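PDB 3V0D: voltage-sensor containing phosphatase from Ciona intestinalis, which probably dephosphorylates phosphoinositides under the control of a membrane voltage sensor, its cytoplasmic part pairing a PTEN-like phosphatase domain with a C2 domain. Local coordinates for residues A[289-294]-A[311-316]. The protein carries 1 engineered substitution. Residues are numbered along the deposited sequence; the frame is centred on the assembly and turned at random.
Sequences PFYFWF and IDNPHK
The carbonyl of P289 receives the side-chain amide of N313, ND2 to O 3.1 Å: P289 O lies close to the plane of the N313 amide, while ND2 stands above the carbonyl plane, 72° out of it, and so is not on a lone pair. The other end of that amide, OD1, takes the backbone N of Y285. The F290 side chain makes an apolar contact, with CB 3.6 Å from P314 CD and 3.8 Å from I311 CG2, while the ring leads away to stack on F274. Y291 forms a single antiparallel bridge with D312, a hydrogen-bonded pair: its N reaches D312 O at 3.1 Å, and D312 N meets Y291 O at 2.8 Å. Strand 290-295 borders the four-stranded sheet of the PTEN-type C2 domain, and the loop between strands 303-307 and 328-335 thus pairs briefly with its outer side. CG of Y291 lies between the backbone N and the carbonyl carbon (chi1 65°), which brings the end of the ring nearer the loop. D312 CB sits over one face, 3.5 Å from the ring centroid, as a CH-pi contact, and N313 ND2 lies at the edge; the hydroxyl bonds to H95 O. F292 presents a ring edge to I311 CG2. Beside W293, whose NE1 bonds to N96, D312 OD1 is hydrogen-bonded to S177 OG at the phosphatase-C2 interface.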
ATOM      1  N   PRO A 289       6.096 -14.984  -2.008  1.00 16.17           N
ATOM      2  CA  PRO A 289       5.705 -15.293  -0.628  1.00 16.64           C
ATOM      3  C   PRO A 289       5.557 -14.079   0.274  1.00 15.37           C
ATOM      4  O   PRO A 289       4.557 -14.000   0.969  1.00 16.06           O
ATOM      5  CB  PRO A 289       6.808 -16.241  -0.153  1.00 17.98           C
ATOM      6  CG  PRO A 289       7.220 -16.959  -1.429  1.00 18.12           C
ATOM      7  CD  PRO A 289       7.196 -15.863  -2.477  1.00 17.03           C
ATOM      8  N   PHE A 290       6.509 -13.133   0.290  1.00 14.77           N
ATOM      9  CA  PHE A 290       6.357 -11.977   1.171  1.00 14.38           C
ATOM     10  C   PHE A 290       7.183 -10.814   0.661  1.00 13.64           C
ATOM     11  O   PHE A 290       8.188 -11.019  -0.023  1.00 14.35           O
ATOM     12  CB  PHE A 290       6.675 -12.321   2.645  1.00 15.14           C
ATOM     13  CG  PHE A 290       8.038 -12.929   2.897  1.00 15.19           C
ATOM     14  CD1 PHE A 290       9.108 -12.149   3.307  1.00 15.41           C
ATOM     15  CD2 PHE A 290       8.222 -14.315   2.826  1.00 15.96           C
ATOM     16  CE1 PHE A 290      10.362 -12.708   3.586  1.00 15.92           C
ATOM     17  CE2 PHE A 290       9.459 -14.874   3.071  1.00 16.46           C
ATOM     18  CZ  PHE A 290      10.523 -14.087   3.467  1.00 16.52           C
ATOM     19  N   TYR A 291       6.724  -9.604   0.972  1.00 13.52           N
ATOM     20  CA  TYR A 291       7.360  -8.385   0.437  1.00 13.64           C
ATOM     21  C   TYR A 291       7.010  -7.231   1.349  1.00 13.56           C
ATOM     22  O   TYR A 291       6.129  -7.358   2.219  1.00 14.06           O
ATOM     23  CB  TYR A 291       6.934  -8.112  -1.018  1.00 13.74           C
ATOM     24  CG  TYR A 291       5.452  -7.796  -1.221  1.00 13.97           C
ATOM     25  CD1 TYR A 291       5.035  -6.483  -1.504  1.00 14.30           C
ATOM     26  CD2 TYR A 291       4.458  -8.785  -1.108  1.00 13.89           C
ATOM     27  CE1 TYR A 291       3.717  -6.173  -1.687  1.00 14.35           C
ATOM     28  CE2 TYR A 291       3.129  -8.483  -1.284  1.00 14.81           C
ATOM     29  CZ  TYR A 291       2.751  -7.161  -1.552  1.00 14.45           C
ATOM     30  OH  TYR A 291       1.406  -6.916  -1.707  1.00 15.37           O
ATOM     31  N   PHE A 292       7.645  -6.074   1.146  1.00 13.48           N
ATOM     32  CA  PHE A 292       7.271  -4.877   1.890  1.00 13.75           C
ATOM     33  C   PHE A 292       7.864  -3.648   1.221  1.00 14.05           C
ATOM     34  O   PHE A 292       8.846  -3.736   0.483  1.00 14.41           O
ATOM     35  CB  PHE A 292       7.699  -4.955   3.382  1.00 14.66           C
ATOM     36  CG  PHE A 292       9.151  -5.188   3.587  1.00 14.82           C
ATOM     37  CD1 PHE A 292      10.065  -4.129   3.594  1.00 16.24           C
ATOM     38  CD2 PHE A 292       9.606  -6.482   3.842  1.00 15.98           C
ATOM     39  CE1 PHE A 292      11.411  -4.366   3.840  1.00 17.86           C
ATOM     40  CE2 PHE A 292      10.951  -6.718   4.106  1.00 17.26           C
ATOM     41  CZ  PHE A 292      11.847  -5.680   4.080  1.00 17.30           C
ATOM     42  N   TRP A 293       7.306  -2.491   1.584  1.00 14.07           N
ATOM     43  CA  TRP A 293       7.827  -1.178   1.216  1.00 14.12           C
ATOM     44  C   TRP A 293       8.311  -0.419   2.425  1.00 13.99           C
ATOM     45  O   TRP A 293       7.727  -0.507   3.512  1.00 14.86           O
ATOM     46  CB  TRP A 293       6.741  -0.332   0.584  1.00 14.18           C
ATOM     47  CG  TRP A 293       6.252  -0.778  -0.746  1.00 14.30           C
ATOM     48  CD1 TRP A 293       5.355  -1.776  -1.041  1.00 14.62           C
ATOM     49  CD2 TRP A 293       6.548  -0.147  -1.987  1.00 14.37           C
ATOM     50  NE1 TRP A 293       5.080  -1.798  -2.390  1.00 15.00           N
ATOM     51  CE2 TRP A 293       5.808  -0.801  -2.988  1.00 14.58           C
ATOM     52  CE3 TRP A 293       7.369   0.932  -2.346  1.00 15.90           C
ATOM     53  CZ2 TRP A 293       5.844  -0.408  -4.318  1.00 16.08           C
ATOM     54  CZ3 TRP A 293       7.405   1.323  -3.667  1.00 17.89           C
ATOM     55  CH2 TRP A 293       6.642   0.651  -4.639  1.00 18.12           C
ATOM     56  N   PHE A 294       9.318   0.417   2.229  1.00 14.14           N
ATOM     57  CA  PHE A 294       9.700   1.407   3.218  1.00 14.56           C
ATOM     58  C   PHE A 294      10.271   2.622   2.495  1.00 14.43           C
ATOM     59  O   PHE A 294      10.642   2.543   1.328  1.00 15.00           O
ATOM     60  CB  PHE A 294      10.708   0.843   4.243  1.00 15.60           C
ATOM     61  CG  PHE A 294      12.059   0.566   3.658  1.00 15.36           C
ATOM     62  CD1 PHE A 294      13.082   1.499   3.774  1.00 16.94           C
ATOM     63  CD2 PHE A 294      12.308  -0.592   2.927  1.00 16.53           C
ATOM     64  CE1 PHE A 294      14.315   1.272   3.204  1.00 18.10           C
ATOM     65  CE2 PHE A 294      13.553  -0.823   2.336  1.00 16.76           C
ATOM     66  CZ  PHE A 294      14.560   0.109   2.480  1.00 17.66           C
ATOM     67  N   ILE A 311       4.519  -7.171   7.505  1.00 16.04           N
ATOM     68  CA  ILE A 311       5.057  -7.640   6.223  1.00 15.94           C
ATOM     69  C   ILE A 311       3.883  -8.050   5.325  1.00 14.90           C
ATOM     70  O   ILE A 311       2.918  -8.644   5.811  1.00 16.20           O
ATOM     71  CB  ILE A 311       6.016  -8.833   6.460  1.00 15.67           C
ATOM     72  CG1 ILE A 311       7.157  -8.420   7.380  1.00 17.10           C
ATOM     73  CG2 ILE A 311       6.566  -9.377   5.121  1.00 16.04           C
ATOM     74  CD1 ILE A 311       7.970  -9.593   7.970  1.00 18.44           C
ATOM     75  N   ASP A 312       3.965  -7.723   4.034  1.00 14.75           N
ATOM     76  CA  ASP A 312       2.880  -8.020   3.119  1.00 14.50           C
ATOM     77  C   ASP A 312       2.901  -9.485   2.744  1.00 14.57           C
ATOM     78  O   ASP A 312       3.841 -10.004   2.130  1.00 14.63           O
ATOM     79  CB  ASP A 312       2.961  -7.143   1.863  1.00 14.31           C
ATOM     80  CG  ASP A 312       2.938  -5.649   2.184  1.00 14.16           C
ATOM     81  OD1 ASP A 312       3.576  -4.878   1.450  1.00 14.43           O
ATOM     82  OD2 ASP A 312       2.230  -5.267   3.144  1.00 16.08           O
ATOM     83  N   ASN A 313       1.780 -10.119   3.109  1.00 15.04           N
ATOM     84  CA  ASN A 313       1.351 -11.515   2.884  1.00 15.62           C
ATOM     85  C   ASN A 313       1.314 -12.273   4.225  1.00 16.45           C
ATOM     86  O   ASN A 313       0.272 -12.830   4.582  1.00 17.35           O
ATOM     87  CB  ASN A 313       2.086 -12.287   1.775  1.00 15.53           C
ATOM     88  CG  ASN A 313       1.829 -11.699   0.389  1.00 15.25           C
ATOM     89  OD1 ASN A 313       0.821 -11.016   0.155  1.00 16.26           O
ATOM     90  ND2 ASN A 313       2.716 -12.016  -0.547  1.00 15.75           N
ATOM     91  N   PRO A 314       2.407 -12.250   5.023  1.00 16.53           N
ATOM     92  CA  PRO A 314       2.331 -12.816   6.376  1.00 17.50           C
ATOM     93  C   PRO A 314       1.363 -12.034   7.269  1.00 19.08           C
ATOM     94  O   PRO A 314       0.953 -12.559   8.305  1.00 20.55           O
ATOM     95  CB  PRO A 314       3.767 -12.666   6.898  1.00 17.82           C
ATOM     96  CG  PRO A 314       4.627 -12.643   5.660  1.00 17.15           C
ATOM     97  CD  PRO A 314       3.778 -11.798   4.718  1.00 16.51           C
ATOM     98  N   HIS A 315       0.968 -10.828   6.866  1.00 19.57           N
ATOM     99  CA  HIS A 315      -0.020 -10.047   7.618  1.00 20.61           C
ATOM    100  C   HIS A 315      -1.385 -10.738   7.667  1.00 20.99           C
ATOM    101  O   HIS A 315      -2.179 -10.428   8.558  1.00 22.93           O
ATOM    102  CB  HIS A 315      -0.125  -8.615   7.069  1.00 21.67           C
ATOM    103  CG  HIS A 315      -0.904  -8.497   5.800  1.00 20.50           C
ATOM    104  ND1 HIS A 315      -0.422  -8.938   4.584  1.00 19.49           N
ATOM    105  CD2 HIS A 315      -2.122  -7.952   5.550  1.00 21.07           C
ATOM    106  CE1 HIS A 315      -1.327  -8.695   3.649  1.00 20.47           C
ATOM    107  NE2 HIS A 315      -2.365  -8.087   4.206  1.00 22.00           N
ATOM    108  N   LYS A 316      -1.661 -11.672   6.757  1.00 20.42           N
ATOM    109  CA  LYS A 316      -2.934 -12.402   6.735  1.00 21.01           C
ATOM    110  C   LYS A 316      -2.855 -13.642   7.615  1.00 21.57           C
ATOM    111  O   LYS A 316      -1.977 -14.494   7.432  1.00 21.35           O
ATOM    112  CB  LYS A 316      -3.324 -12.784   5.309  1.00 22.09           C
ATOM    113  CG  LYS A 316      -3.637 -11.591   4.414  1.00 24.38           C
ATOM    114  CD  LYS A 316      -4.360 -12.060   3.146  1.00 27.59           C
ATOM    115  CE  LYS A 316      -4.840 -10.909   2.289  1.00 30.73           C
ATOM    116  NZ  LYS A 316      -5.534 -11.484   1.105  1.00 35.47           N
TER